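Local coordinates for TqaA (Penicillium aethiopicum, PDB 5DLK), which is a fungal nonribosomal peptide synthetase whose terminal condensation-like domain, the part modelled here, probably closes the finished peptide into a macrocycle, at residues T276-I281 and D348-T353; T285-A290 and V388-I393; H308-R313 and T355-A360; F330-V335 and D370-S375. All blocks are in the same frame, centred on the assembly; numbering follows the deposited sequence. Where two conformers were deposited one is given.

Interaction 1. Residues T276-I281 and D348-T353; sequences TLPSGI and DLLHHT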
loop_
_atom_site.group_PDB
_atom_site.type_symbol
_atom_site.label_atom_id
_atom_site.label_comp_id
_atom_site.label_asym_id
_atom_site.label_seq_id
_atom_site.Cartn_x
_atom_site.Cartn_y
_atom_site.Cartn_z
ATOM N N THR A 276 -16.283 -18.487 -8.775
ATOM C CA THR A 276 -15.833 -19.849 -8.549
ATOM C C THR A 276 -14.453 -20.030 -9.180
ATOM O O THR A 276 -14.279 -19.806 -10.377
ATOM C CB THR A 276 -16.821 -20.865 -9.160
ATOM O OG1 THR A 276 -18.114 -20.684 -8.559
ATOM C CG2 THR A 276 -16.331 -22.293 -8.930
ATOM N N LEU A 277 -13.475 -20.405 -8.371
ATOM C CA LEU A 277 -12.109 -20.547 -8.863
ATOM C C LEU A 277 -11.835 -21.951 -9.368
ATOM O O LEU A 277 -12.069 -22.919 -8.643
ATOM C CB LEU A 277 -11.117 -20.213 -7.760
ATOM C CG LEU A 277 -11.149 -18.781 -7.250
ATOM C CD1 LEU A 277 -10.140 -18.637 -6.150
ATOM C CD2 LEU A 277 -10.862 -17.822 -8.395
ATOM N N PRO A 278 -11.317 -22.075 -10.606
ATOM C CA PRO A 278 -10.828 -23.384 -11.053
ATOM C C PRO A 278 -9.708 -23.874 -10.145
ATOM O O PRO A 278 -9.008 -23.055 -9.551
ATOM C CB PRO A 278 -10.309 -23.110 -12.466
ATOM C CG PRO A 278 -11.001 -21.864 -12.893
ATOM C CD PRO A 278 -11.199 -21.050 -11.655
ATOM N N SER A 279 -9.530 -25.191 -10.033
ATOM C CA SER A 279 -8.506 -25.718 -9.137
ATOM C C SER A 279 -7.120 -25.164 -9.495
ATOM O O SER A 279 -6.737 -25.123 -10.662
ATOM C CB SER A 279 -8.491 -27.253 -9.164
ATOM O OG SER A 279 -8.413 -27.740 -10.487
ATOM N N GLY A 280 -6.400 -24.701 -8.485
ATOM C CA GLY A 280 -5.048 -24.217 -8.675
ATOM C C GLY A 280 -4.940 -22.759 -9.095
ATOM O O GLY A 280 -3.842 -22.213 -9.149
ATOM N N ILE A 281 -6.071 -22.131 -9.394
ATOM C CA ILE A 281 -6.097 -20.739 -9.862
ATOM C C ILE A 281 -6.567 -19.777 -8.771
ATOM O O ILE A 281 -7.617 -19.992 -8.170
ATOM C CB ILE A 281 -7.024 -20.582 -11.080
ATOM C CG1 ILE A 281 -6.518 -21.431 -12.261
ATOM C CG2 ILE A 281 -7.162 -19.104 -11.484
ATOM C CD1 ILE A 281 -5.093 -21.114 -12.679
ATOM N N ASP A 348 -6.308 -21.984 -20.163
ATOM C CA ASP A 348 -4.941 -21.795 -20.667
ATOM C C ASP A 348 -4.467 -20.389 -20.324
ATOM O O ASP A 348 -3.317 -20.190 -19.925
ATOM C CB ASP A 348 -4.866 -22.018 -22.180
ATOM C CG ASP A 348 -5.201 -23.460 -22.586
ATOM O OD1 ASP A 348 -4.727 -24.376 -21.898
ATOM O OD2 ASP A 348 -5.928 -23.661 -23.579
ATOM N N LEU A 349 -5.354 -19.410 -20.497
ATOM C CA LEU A 349 -5.011 -18.028 -20.163
ATOM C C LEU A 349 -4.802 -17.886 -18.661
ATOM O O LEU A 349 -3.868 -17.206 -18.217
ATOM C CB LEU A 349 -6.106 -17.060 -20.662
ATOM C CG LEU A 349 -5.974 -15.633 -20.130
ATOM C CD1 LEU A 349 -4.650 -15.030 -20.587
ATOM C CD2 LEU A 349 -7.164 -14.765 -20.582
ATOM N N LEU A 350 -5.662 -18.518 -17.862
ATOM C CA LEU A 350 -5.524 -18.403 -16.406
ATOM C C LEU A 350 -4.175 -18.993 -15.943
ATOM O O LEU A 350 -3.477 -18.388 -15.142
ATOM C CB LEU A 350 -6.675 -19.104 -15.694
ATOM C CG LEU A 350 -8.025 -18.411 -15.938
ATOM C CD1 LEU A 350 -9.172 -19.266 -15.380
ATOM C CD2 LEU A 350 -8.010 -17.048 -15.270
ATOM N N HIS A 351 -3.817 -20.166 -16.463
ATOM C CA HIS A 351 -2.551 -20.790 -16.057
ATOM C C HIS A 351 -1.357 -19.930 -16.439
ATOM O O HIS A 351 -0.427 -19.764 -15.641
ATOM C CB HIS A 351 -2.406 -22.201 -16.657
ATOM C CG HIS A 351 -3.161 -23.238 -15.886
ATOM N ND1 HIS A 351 -2.987 -23.424 -14.532
ATOM C CD2 HIS A 351 -4.112 -24.121 -16.270
ATOM C CE1 HIS A 351 -3.794 -24.385 -14.115
ATOM N NE2 HIS A 351 -4.487 -24.824 -15.149
ATOM N N HIS A 352 -1.391 -19.384 -17.652
ATOM C CA HIS A 352 -0.315 -18.519 -18.123
ATOM C C HIS A 352 -0.215 -17.263 -17.265
ATOM O O HIS A 352 0.880 -16.865 -16.856
ATOM C CB HIS A 352 -0.516 -18.149 -19.598
ATOM C CG HIS A 352 0.445 -17.110 -20.105
ATOM N ND1 HIS A 352 1.800 -17.345 -20.238
ATOM C CD2 HIS A 352 0.241 -15.836 -20.518
ATOM C CE1 HIS A 352 2.390 -16.250 -20.696
ATOM N NE2 HIS A 352 1.462 -15.326 -20.893
ATOM N N THR A 353 -1.353 -16.630 -17.000
ATOM C CA THR A 353 -1.354 -15.386 -16.229
ATOM C C THR A 353 -0.769 -15.643 -14.845
ATOM O O THR A 353 -0.006 -14.826 -14.306
ATOM C CB THR A 353 -2.780 -14.796 -16.129
ATOM O OG1 THR A 353 -3.241 -14.499 -17.453
ATOM C CG2 THR A 353 -2.792 -13.509 -15.317
#
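Ile281 reaches across to two consecutive residues of the helix carrying residues 348-353. Its terminal CD1 rests against the imidazole of His351, 3.6 Å from ND1, and meets the root of the Leu350 side chain, with CD1 4.0 Å from CB of Leu350. The isoleucine crosses both partners at about a right angle. With CG1 beside the backbone N (chi1 -62°) and a further bend at chi2 (-57°), CD1 is carried into the angle between leucine and histidine. The His351 side chain, on the exposed side of the helix, meets CD1 obliquely at the outer margin of the contact; Ile281 itself is buried. A second touch lies beside the first: CG of Pro278 packs on CD1 of Leu350, 4.0 Å away, again crosswise.

The two loop residues present their side chains to the same leucine because a type II beta turn runs from Pro278 to Ile281. Ile281 N closes it on Pro278 O at 3.1 Å, and Gly280 takes the third position with positive phi. Gly280 O also accepts from Gln354, one turn further along the helix, and Pro278 lies against Met347, so the loop is held along more than one turn. Within the helix, Thr353 OG1 and N both bond to Leu349 O, from opposite faces of its carbonyl plane. A type II beta turn in the connection from strand 265-272 to helix 283-299 thus packs against helix 346-358 of the condensation domain, just before Thr282 of the phosphopantetheine site.

Interaction 2. Residues T285-A290 and V388-I393; sequences TLVKAA and VQHQNI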
loop_
_atom_site.group_PDB
_atom_site.type_symbol
_atom_site.label_atom_id
_atom_site.label_comp_id
_atom_site.label_asym_id
_atom_site.label_seq_id
_atom_site.Cartn_x
_atom_site.Cartn_y
_atom_site.Cartn_z
ATOM N N THR A 285 -5.250 -14.020 -10.046
ATOM C CA THR A 285 -5.062 -14.473 -11.426
ATOM C C THR A 285 -6.294 -14.228 -12.275
ATOM O O THR A 285 -6.213 -13.754 -13.410
ATOM C CB THR A 285 -4.690 -15.972 -11.452
ATOM O OG1 THR A 285 -3.392 -16.108 -10.879
ATOM C CG2 THR A 285 -4.648 -16.526 -12.890
ATOM N N LEU A 286 -7.449 -14.566 -11.719
ATOM C CA LEU A 286 -8.705 -14.382 -12.430
ATOM C C LEU A 286 -8.913 -12.904 -12.791
ATOM O O LEU A 286 -9.253 -12.568 -13.921
ATOM C CB LEU A 286 -9.864 -14.914 -11.575
ATOM C CG LEU A 286 -11.250 -14.873 -12.211
ATOM C CD1 LEU A 286 -11.254 -15.648 -13.524
ATOM C CD2 LEU A 286 -12.245 -15.501 -11.251
ATOM N N VAL A 287 -8.654 -12.008 -11.839
ATOM C CA VAL A 287 -8.812 -10.595 -12.105
ATOM C C VAL A 287 -7.803 -10.088 -13.148
ATOM O O VAL A 287 -8.142 -9.315 -14.053
ATOM C CB VAL A 287 -8.640 -9.774 -10.814
ATOM C CG1 VAL A 287 -8.633 -8.293 -11.144
ATOM C CG2 VAL A 287 -9.750 -10.139 -9.812
ATOM N N LYS A 288 -6.554 -10.510 -13.009
ATOM C CA LYS A 288 -5.517 -10.033 -13.923
ATOM C C LYS A 288 -5.672 -10.625 -15.325
ATOM O O LYS A 288 -5.388 -9.943 -16.319
ATOM C CB LYS A 288 -4.134 -10.333 -13.320
ATOM C CG LYS A 288 -3.919 -9.392 -12.117
ATOM C CD LYS A 288 -2.855 -9.900 -11.170
ATOM C CE LYS A 288 -2.830 -9.005 -9.911
ATOM N NZ LYS A 288 -1.771 -9.441 -8.933
ATOM N N ALA A 289 -6.124 -11.879 -15.417
ATOM C CA ALA A 289 -6.384 -12.476 -16.733
ATOM C C ALA A 289 -7.515 -11.754 -17.430
ATOM O O ALA A 289 -7.461 -11.526 -18.637
ATOM C CB ALA A 289 -6.715 -13.953 -16.611
ATOM N N ALA A 290 -8.554 -11.389 -16.673
ATOM C CA ALA A 290 -9.671 -10.664 -17.262
ATOM C C ALA A 290 -9.196 -9.312 -17.809
ATOM O O ALA A 290 -9.588 -8.879 -18.902
ATOM C CB ALA A 290 -10.802 -10.460 -16.213
ATOM N N VAL A 388 -3.271 -3.011 -11.473
ATOM C CA VAL A 388 -4.276 -3.909 -10.923
ATOM C C VAL A 388 -3.815 -4.424 -9.567
ATOM O O VAL A 388 -2.714 -4.984 -9.430
ATOM C CB VAL A 388 -4.539 -5.075 -11.852
ATOM C CG1 VAL A 388 -5.510 -6.065 -11.213
ATOM C CG2 VAL A 388 -5.065 -4.540 -13.194
ATOM N N GLN A 389 -4.655 -4.216 -8.558
ATOM C CA GLN A 389 -4.314 -4.603 -7.188
ATOM C C GLN A 389 -5.432 -5.461 -6.599
ATOM O O GLN A 389 -6.502 -4.939 -6.256
ATOM C CB GLN A 389 -4.096 -3.373 -6.311
ATOM C CG GLN A 389 -3.651 -3.717 -4.876
ATOM C CD GLN A 389 -3.089 -2.512 -4.142
ATOM O OE1 GLN A 389 -2.328 -1.711 -4.711
ATOM N NE2 GLN A 389 -3.439 -2.384 -2.865
ATOM N N HIS A 390 -5.184 -6.760 -6.472
ATOM C CA HIS A 390 -6.150 -7.636 -5.816
ATOM C C HIS A 390 -5.882 -7.640 -4.313
ATOM O O HIS A 390 -4.751 -7.874 -3.871
ATOM C CB HIS A 390 -6.085 -9.067 -6.338
ATOM C CG HIS A 390 -7.040 -9.965 -5.628
ATOM N ND1 HIS A 390 -8.402 -9.747 -5.650
ATOM C CD2 HIS A 390 -6.837 -11.006 -4.790
ATOM C CE1 HIS A 390 -8.999 -10.657 -4.902
ATOM N NE2 HIS A 390 -8.072 -11.443 -4.378
ATOM N N GLN A 391 -6.917 -7.371 -3.529
ATOM C CA GLN A 391 -6.756 -7.200 -2.089
ATOM C C GLN A 391 -6.923 -8.515 -1.342
ATOM O O GLN A 391 -7.942 -8.727 -0.696
ATOM C CB GLN A 391 -7.774 -6.174 -1.571
ATOM C CG GLN A 391 -7.741 -4.843 -2.307
ATOM C CD GLN A 391 -6.587 -3.944 -1.901
ATOM O OE1 GLN A 391 -5.434 -4.369 -1.815
ATOM N NE2 GLN A 391 -6.898 -2.675 -1.663
ATOM N N ASN A 392 -5.940 -9.408 -1.456
ATOM C CA ASN A 392 -5.964 -10.686 -0.744
ATOM C C ASN A 392 -5.355 -10.506 0.653
ATOM O O ASN A 392 -4.394 -11.178 1.049
ATOM C CB ASN A 392 -5.231 -11.783 -1.544
ATOM C CG ASN A 392 -3.769 -11.447 -1.817
ATOM O OD1 ASN A 392 -3.401 -10.285 -1.999
ATOM N ND2 ASN A 392 -2.924 -12.481 -1.845
ATOM N N ILE A 393 -5.948 -9.569 1.380
ATOM C CA ILE A 393 -5.501 -9.130 2.699
ATOM C C ILE A 393 -6.720 -9.035 3.617
ATOM O O ILE A 393 -7.846 -9.218 3.168
ATOM C CB ILE A 393 -4.832 -7.745 2.622
ATOM C CG1 ILE A 393 -5.788 -6.794 1.869
ATOM C CG2 ILE A 393 -3.464 -7.853 1.962
ATOM C CD1 ILE A 393 -5.311 -5.368 1.699
HETATM O O HOH W 1 -2.382 -7.683 -6.717
#
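Val287 and Val388 meet through their CG1 methyls, 3.8 Å apart, with the two side chains crossing obliquely. Val388 CG1 lies anti to its own backbone N (chi1 175°), and this puts the methyl between two helix residues, because CG of Lys288 touches it as well, also at 3.8 Å. The lysine and the valine run past each other in opposite directions, and the extended aliphatic chain passes Val388 and carries NZ toward the level of His390. There NZ donates to a water at 2.9 Å; the same water accepts from the backbone N of His390 at 3.0 Å, so a single molecule bridges helix and strand. NZ also bonds to ND1 of His308 in one of that histidine's two conformers. On the other flank Val287 CG2 approaches the His390 ring more loosely, 4.4 Å from ND1, while ND1 itself is paired with Thr426. Helix 285-290 and strand 388-390 run nearly antiparallel, at 161°, with axes 8.9 Å apart, as expected for a helix packed on a sheet. Strand 386-390 lies between strands 303-310 and 422-428, and helix 283-299 is flanked by helices 346-358 and 446-465, which receive Ala289 and Ala290.

Interaction 3. Residues H308-R313 and T355-A360; sequences HTVNGR and TQYTRA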
loop_
_atom_site.group_PDB
_atom_site.type_symbol
_atom_site.label_atom_id
_atom_site.label_comp_id
_atom_site.label_asym_id
_atom_site.label_seq_id
_atom_site.Cartn_x
_atom_site.Cartn_y
_atom_site.Cartn_z
ATOM N N HIS A 308 0.938 -4.269 -11.893
ATOM C CA HIS A 308 0.147 -4.859 -10.818
ATOM C C HIS A 308 0.915 -4.773 -9.506
ATOM O O HIS A 308 2.128 -4.583 -9.491
ATOM C CB HIS A 308 -0.277 -6.309 -11.134
ATOM C CG HIS A 308 0.795 -7.339 -10.925
ATOM N ND1 HIS A 308 0.546 -8.555 -10.325
ATOM C CD2 HIS A 308 2.106 -7.351 -11.268
ATOM C CE1 HIS A 308 1.660 -9.268 -10.291
ATOM N NE2 HIS A 308 2.624 -8.554 -10.849
ATOM N N THR A 309 0.175 -4.850 -8.407
ATOM C CA THR A 309 0.735 -4.754 -7.068
ATOM C C THR A 309 1.145 -6.121 -6.542
ATOM O O THR A 309 0.364 -7.078 -6.605
ATOM C CB THR A 309 -0.276 -4.127 -6.091
ATOM O OG1 THR A 309 -0.732 -2.889 -6.631
ATOM C CG2 THR A 309 0.382 -3.903 -4.739
ATOM N N VAL A 310 2.393 -6.213 -6.071
ATOM C CA VAL A 310 2.905 -7.405 -5.416
ATOM C C VAL A 310 3.221 -7.045 -3.970
ATOM O O VAL A 310 3.437 -5.869 -3.654
ATOM C CB VAL A 310 4.175 -7.959 -6.132
ATOM C CG1 VAL A 310 3.797 -8.392 -7.593
ATOM C CG2 VAL A 310 5.296 -6.913 -6.131
ATOM N N ASN A 311 3.256 -8.029 -3.076
ATOM C CA ASN A 311 3.364 -7.659 -1.665
ATOM C C ASN A 311 4.807 -7.426 -1.198
ATOM O O ASN A 311 5.028 -6.804 -0.152
ATOM C CB ASN A 311 2.660 -8.701 -0.772
ATOM C CG ASN A 311 3.265 -10.097 -0.882
ATOM O OD1 ASN A 311 4.481 -10.269 -0.989
ATOM N ND2 ASN A 311 2.405 -11.105 -0.841
ATOM N N GLY A 312 5.783 -7.874 -1.989
ATOM C CA GLY A 312 7.184 -7.575 -1.710
ATOM C C GLY A 312 7.745 -8.293 -0.488
ATOM O O GLY A 312 8.769 -7.884 0.073
ATOM N N ARG A 313 7.089 -9.371 -0.080
ATOM C CA ARG A 313 7.491 -10.066 1.139
ATOM C C ARG A 313 7.932 -11.485 0.850
ATOM O O ARG A 313 7.735 -12.397 1.653
ATOM C CB ARG A 313 6.342 -10.033 2.142
ATOM C CG ARG A 313 5.947 -8.575 2.398
ATOM C CD ARG A 313 4.888 -8.348 3.463
ATOM N NE ARG A 313 5.501 -8.206 4.774
ATOM C CZ ARG A 313 5.645 -7.075 5.463
ATOM N NH1 ARG A 313 5.203 -5.904 5.018
ATOM N NH2 ARG A 313 6.236 -7.139 6.633
ATOM N N THR A 355 1.411 -18.028 -13.907
ATOM C CA THR A 355 2.857 -18.196 -13.922
ATOM C C THR A 355 3.580 -16.902 -14.321
ATOM O O THR A 355 4.716 -16.692 -13.919
ATOM C CB THR A 355 3.269 -19.384 -14.824
ATOM O OG1 THR A 355 2.737 -19.217 -16.121
ATOM C CG2 THR A 355 2.695 -20.673 -14.268
ATOM N N GLN A 356 2.933 -15.999 -15.060
ATOM C CA GLN A 356 3.575 -14.718 -15.363
ATOM C C GLN A 356 3.757 -13.863 -14.113
ATOM O O GLN A 356 4.558 -12.928 -14.109
ATOM C CB GLN A 356 2.790 -13.951 -16.434
ATOM C CG GLN A 356 2.923 -14.599 -17.825
ATOM C CD GLN A 356 4.379 -14.589 -18.315
ATOM O OE1 GLN A 356 5.105 -15.577 -18.167
ATOM N NE2 GLN A 356 4.798 -13.476 -18.908
ATOM N N TYR A 357 3.016 -14.195 -13.054
ATOM C CA TYR A 357 3.258 -13.634 -11.720
ATOM C C TYR A 357 4.273 -14.475 -10.925
ATOM O O TYR A 357 5.206 -13.931 -10.338
ATOM C CB TYR A 357 1.929 -13.535 -10.959
ATOM C CG TYR A 357 2.065 -13.431 -9.458
ATOM C CD1 TYR A 357 2.704 -12.339 -8.870
ATOM C CD2 TYR A 357 1.519 -14.400 -8.630
ATOM C CE1 TYR A 357 2.810 -12.224 -7.488
ATOM C CE2 TYR A 357 1.630 -14.299 -7.253
ATOM C CZ TYR A 357 2.276 -13.219 -6.691
ATOM O OH TYR A 357 2.374 -13.124 -5.317
ATOM N N THR A 358 4.090 -15.793 -10.903
ATOM C CA THR A 358 4.897 -16.616 -9.992
ATOM C C THR A 358 6.345 -16.699 -10.443
ATOM O O THR A 358 7.247 -16.855 -9.598
ATOM C CB THR A 358 4.309 -18.039 -9.814
ATOM O OG1 THR A 358 4.284 -18.739 -11.054
ATOM C CG2 THR A 358 2.895 -17.965 -9.243
ATOM N N ARG A 359 6.582 -16.554 -11.748
ATOM C CA ARG A 359 7.970 -16.501 -12.272
ATOM C C ARG A 359 8.797 -15.388 -11.602
ATOM O O ARG A 359 10.032 -15.482 -11.460
ATOM C CB ARG A 359 7.965 -16.255 -13.786
ATOM C CG ARG A 359 7.610 -17.438 -14.669
ATOM C CD ARG A 359 7.491 -16.982 -16.135
ATOM N NE ARG A 359 8.796 -16.548 -16.656
ATOM C CZ ARG A 359 8.986 -15.810 -17.751
ATOM N NH1 ARG A 359 7.956 -15.394 -18.482
ATOM N NH2 ARG A 359 10.240 -15.491 -18.120
ATOM N N ALA A 360 8.116 -14.313 -11.222
ATOM C CA ALA A 360 8.815 -13.119 -10.771
ATOM C C ALA A 360 8.959 -13.012 -9.244
ATOM O O ALA A 360 9.494 -12.030 -8.755
ATOM C CB ALA A 360 8.107 -11.869 -11.306
#
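Val310 and Tyr357 mark the closest backbone approach, 8.9 Å between CA atoms, so strand and helix meet through side chains alone. The strand, 303-310, belongs to the mixed sheet of the C-terminal half of a condensation domain, whose fold resembles that of chloramphenicol acetyltransferase, and helix 346-358 packs against the sheet. Tyr357 carries the contact. Its CG is anti to the backbone N (chi1 160°), which sends the ring out from the helix toward the strand, where one side of it, CD1 and CE1, meets two residues in succession. CD1 stands 3.5 Å from CE1 of His308, in the plane of the imidazole and at its edge. The two ring planes are nearly perpendicular, at 88°, with centroids 5.8 Å apart, yet the imidazole reaches the phenol ring obliquely. CE1 of Tyr357 touches CG1 of Val310 at 4.0 Å, the methyl lying at the edge of the phenol ring near its plane. His308 has two conformers, and its contact with Tyr357 as described holds for one of them.

Tyr357 and Asn311 both bind the phosphopantetheine arm in another structure of this protein, so the contact lies at that site, and the packing is consistent with holding the tyrosine ring there. Past the strand end the chain turns sharply at Gly312, whose phi is positive, and Arg313 goes on to a salt bridge with Asp182. The turn is an Asx turn: Arg313 N donates to OD1 of Asn311 over 2.9 Å, at 158°, tilted somewhat out of the carbonyl plane.

Interaction 4. Residues F330-V335 and D370-S375; sequences FVPLRV and DIFQHS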
loop_
_atom_site.group_PDB
_atom_site.type_symbol
_atom_site.label_atom_id
_atom_site.label_comp_id
_atom_site.label_asym_id
_atom_site.label_seq_id
_atom_site.Cartn_x
_atom_site.Cartn_y
_atom_site.Cartn_z
ATOM N N PHE A 330 4.963 -1.970 -7.311
ATOM C CA PHE A 330 4.142 -1.925 -8.519
ATOM C C PHE A 330 5.054 -2.290 -9.682
ATOM O O PHE A 330 5.981 -1.539 -9.993
ATOM C CB PHE A 330 3.533 -0.554 -8.686
ATOM C CG PHE A 330 2.968 -0.019 -7.397
ATOM C CD1 PHE A 330 1.805 -0.566 -6.867
ATOM C CD2 PHE A 330 3.636 0.978 -6.692
ATOM C CE1 PHE A 330 1.268 -0.087 -5.667
ATOM C CE2 PHE A 330 3.108 1.463 -5.478
ATOM C CZ PHE A 330 1.926 0.913 -4.978
ATOM N N VAL A 331 4.827 -3.464 -10.264
ATOM C CA VAL A 331 5.777 -4.013 -11.253
ATOM C C VAL A 331 5.031 -4.456 -12.515
ATOM O O VAL A 331 3.799 -4.633 -12.493
ATOM C CB VAL A 331 6.583 -5.200 -10.670
ATOM C CG1 VAL A 331 7.392 -4.773 -9.414
ATOM C CG2 VAL A 331 5.667 -6.405 -10.387
ATOM N N PRO A 332 5.757 -4.624 -13.632
ATOM C CA PRO A 332 5.111 -5.074 -14.871
ATOM C C PRO A 332 4.641 -6.515 -14.823
ATOM O O PRO A 332 5.328 -7.412 -14.334
ATOM C CB PRO A 332 6.230 -4.937 -15.927
ATOM C CG PRO A 332 7.343 -4.177 -15.240
ATOM C CD PRO A 332 7.217 -4.494 -13.809
ATOM N N LEU A 333 3.444 -6.720 -15.360
ATOM C CA LEU A 333 2.905 -8.040 -15.590
ATOM C C LEU A 333 2.724 -8.155 -17.087
ATOM O O LEU A 333 2.049 -7.322 -17.694
ATOM C CB LEU A 333 1.560 -8.222 -14.860
ATOM C CG LEU A 333 0.921 -9.596 -15.087
ATOM C CD1 LEU A 333 1.841 -10.703 -14.551
ATOM C CD2 LEU A 333 -0.452 -9.624 -14.402
ATOM N N ARG A 334 3.342 -9.169 -17.680
ATOM C CA ARG A 334 3.241 -9.396 -19.114
ATOM C C ARG A 334 2.388 -10.616 -19.403
ATOM O O ARG A 334 2.613 -11.685 -18.816
ATOM C CB ARG A 334 4.643 -9.598 -19.714
ATOM C CG ARG A 334 4.620 -9.809 -21.226
ATOM C CD ARG A 334 6.041 -10.034 -21.740
ATOM N NE ARG A 334 6.073 -10.059 -23.200
ATOM C CZ ARG A 334 7.191 -10.210 -23.899
ATOM N NH1 ARG A 334 8.346 -10.343 -23.262
ATOM N NH2 ARG A 334 7.148 -10.220 -25.229
ATOM N N VAL A 335 1.436 -10.470 -20.309
ATOM C CA VAL A 335 0.588 -11.588 -20.713
ATOM C C VAL A 335 0.666 -11.719 -22.224
ATOM O O VAL A 335 0.349 -10.779 -22.963
ATOM C CB VAL A 335 -0.872 -11.396 -20.241
ATOM C CG1 VAL A 335 -1.765 -12.551 -20.718
ATOM C CG2 VAL A 335 -0.905 -11.252 -18.727
ATOM N N ASP A 370 14.644 0.826 -11.604
ATOM C CA ASP A 370 15.833 -0.005 -11.796
ATOM C C ASP A 370 15.531 -1.136 -12.776
ATOM O O ASP A 370 16.370 -1.495 -13.593
ATOM C CB ASP A 370 16.340 -0.603 -10.485
ATOM C CG ASP A 370 16.962 0.441 -9.561
ATOM O OD1 ASP A 370 17.162 1.591 -10.003
ATOM O OD2 ASP A 370 17.246 0.087 -8.402
ATOM N N ILE A 371 14.337 -1.703 -12.693
ATOM C CA ILE A 371 13.931 -2.669 -13.725
ATOM C C ILE A 371 14.038 -2.037 -15.108
ATOM O O ILE A 371 14.637 -2.622 -16.031
ATOM C CB ILE A 371 12.485 -3.178 -13.516
ATOM C CG1 ILE A 371 12.402 -4.007 -12.230
ATOM C CG2 ILE A 371 12.026 -4.042 -14.738
ATOM C CD1 ILE A 371 10.950 -4.410 -11.853
ATOM N N PHE A 372 13.471 -0.846 -15.263
ATOM C CA PHE A 372 13.451 -0.210 -16.568
ATOM C C PHE A 372 14.876 0.214 -16.991
ATOM O O PHE A 372 15.271 -0.007 -18.137
ATOM C CB PHE A 372 12.488 0.988 -16.594
ATOM C CG PHE A 372 11.019 0.596 -16.529
ATOM C CD1 PHE A 372 10.614 -0.681 -16.892
ATOM C CD2 PHE A 372 10.053 1.500 -16.092
ATOM C CE1 PHE A 372 9.278 -1.043 -16.824
ATOM C CE2 PHE A 372 8.719 1.139 -16.026
ATOM C CZ PHE A 372 8.336 -0.148 -16.397
ATOM N N GLN A 373 15.638 0.825 -16.080
ATOM C CA GLN A 373 17.013 1.202 -16.420
ATOM C C GLN A 373 17.915 0.030 -16.806
ATOM O O GLN A 373 18.616 0.092 -17.819
ATOM C CB GLN A 373 17.676 1.950 -15.259
ATOM C CG GLN A 373 18.966 2.652 -15.687
ATOM C CD GLN A 373 19.576 3.467 -14.567
ATOM O OE1 GLN A 373 18.862 4.100 -13.784
ATOM N NE2 GLN A 373 20.907 3.463 -14.485
ATOM N N HIS A 374 17.915 -1.023 -15.995
ATOM C CA HIS A 374 18.896 -2.096 -16.139
ATOM C C HIS A 374 18.462 -3.246 -17.030
ATOM O O HIS A 374 19.321 -3.997 -17.506
ATOM C CB HIS A 374 19.261 -2.666 -14.775
ATOM C CG HIS A 374 19.794 -1.632 -13.829
ATOM N ND1 HIS A 374 20.503 -0.534 -14.265
ATOM C CD2 HIS A 374 19.682 -1.501 -12.487
ATOM C CE1 HIS A 374 20.822 0.223 -13.226
ATOM N NE2 HIS A 374 20.337 -0.343 -12.136
ATOM N N SER A 375 17.152 -3.414 -17.225
ATOM C CA SER A 375 16.655 -4.622 -17.910
ATOM C C SER A 375 15.916 -4.371 -19.218
ATOM O O SER A 375 15.484 -5.317 -19.883
ATOM C CB SER A 375 15.727 -5.405 -16.980
ATOM O OG SER A 375 16.414 -5.832 -15.830
#
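Ile371 keeps its outer torsion extended (chi2 173°), which pushes CD1 out from the helix to the strand, where it meets two successive residues: CD of Pro332 at 4.2 Å and CG1 of Val331 at 4.3 Å. In the next residue, Phe372, CG lies anti to the carbonyl carbon (chi1 -70°), and the ring swings round so that CE1 comes to 4.0 Å from CG of Pro332. Proline and phenylalanine approach from opposite directions, the pyrrolidine reaching the aromatic ring obliquely. Pro332 thus meets an aliphatic tip at CD and an aromatic ring at CG, and all four residues are buried. The strand is the outermost of the mixed sheet in this part of the condensation domain, and helix 368-375 packs against it; segments 330-335 and 370-375 run at 58° to each other, their axes 10.3 Å apart at closest approach. Val331 and Leu333 bond through their backbones to strand 303-310; Pro332, between them, turns its ring to the helix, and its lack of an N-H suits a position not bonded to that strand. Further out, Ile371 also packs on Trp232 of helix 227-235, and the Phe372 ring meets that of Trp378.

Helix 346-358 serves both interaction 1 and interaction 3, whose centres lie 15 Å apart, while interactions 2, 3 and 4 draw on three neighbouring strands of one sheet. Interactions 1 and 2 join through helix packing, Leu350 CD2 lying 3.6 Å from Ala289 CB. Polar links tie the rest: Lys288 NZ to His308 ND1 and Gln389 OE1 to Thr309 OG1, each 2.8 Å, connect interactions 2 and 3, and Gln356 NE2 to Arg334 O, also 2.8 Å, connects 3 and 4. The phosphopantetheine-binding residues Asn311, Tyr357 and Asn392 lie in the segments of interactions 2 and 3, and Tyr357 itself makes the contact of interaction 3; its side chain is about 6 Å from those of Thr282 and Asn392.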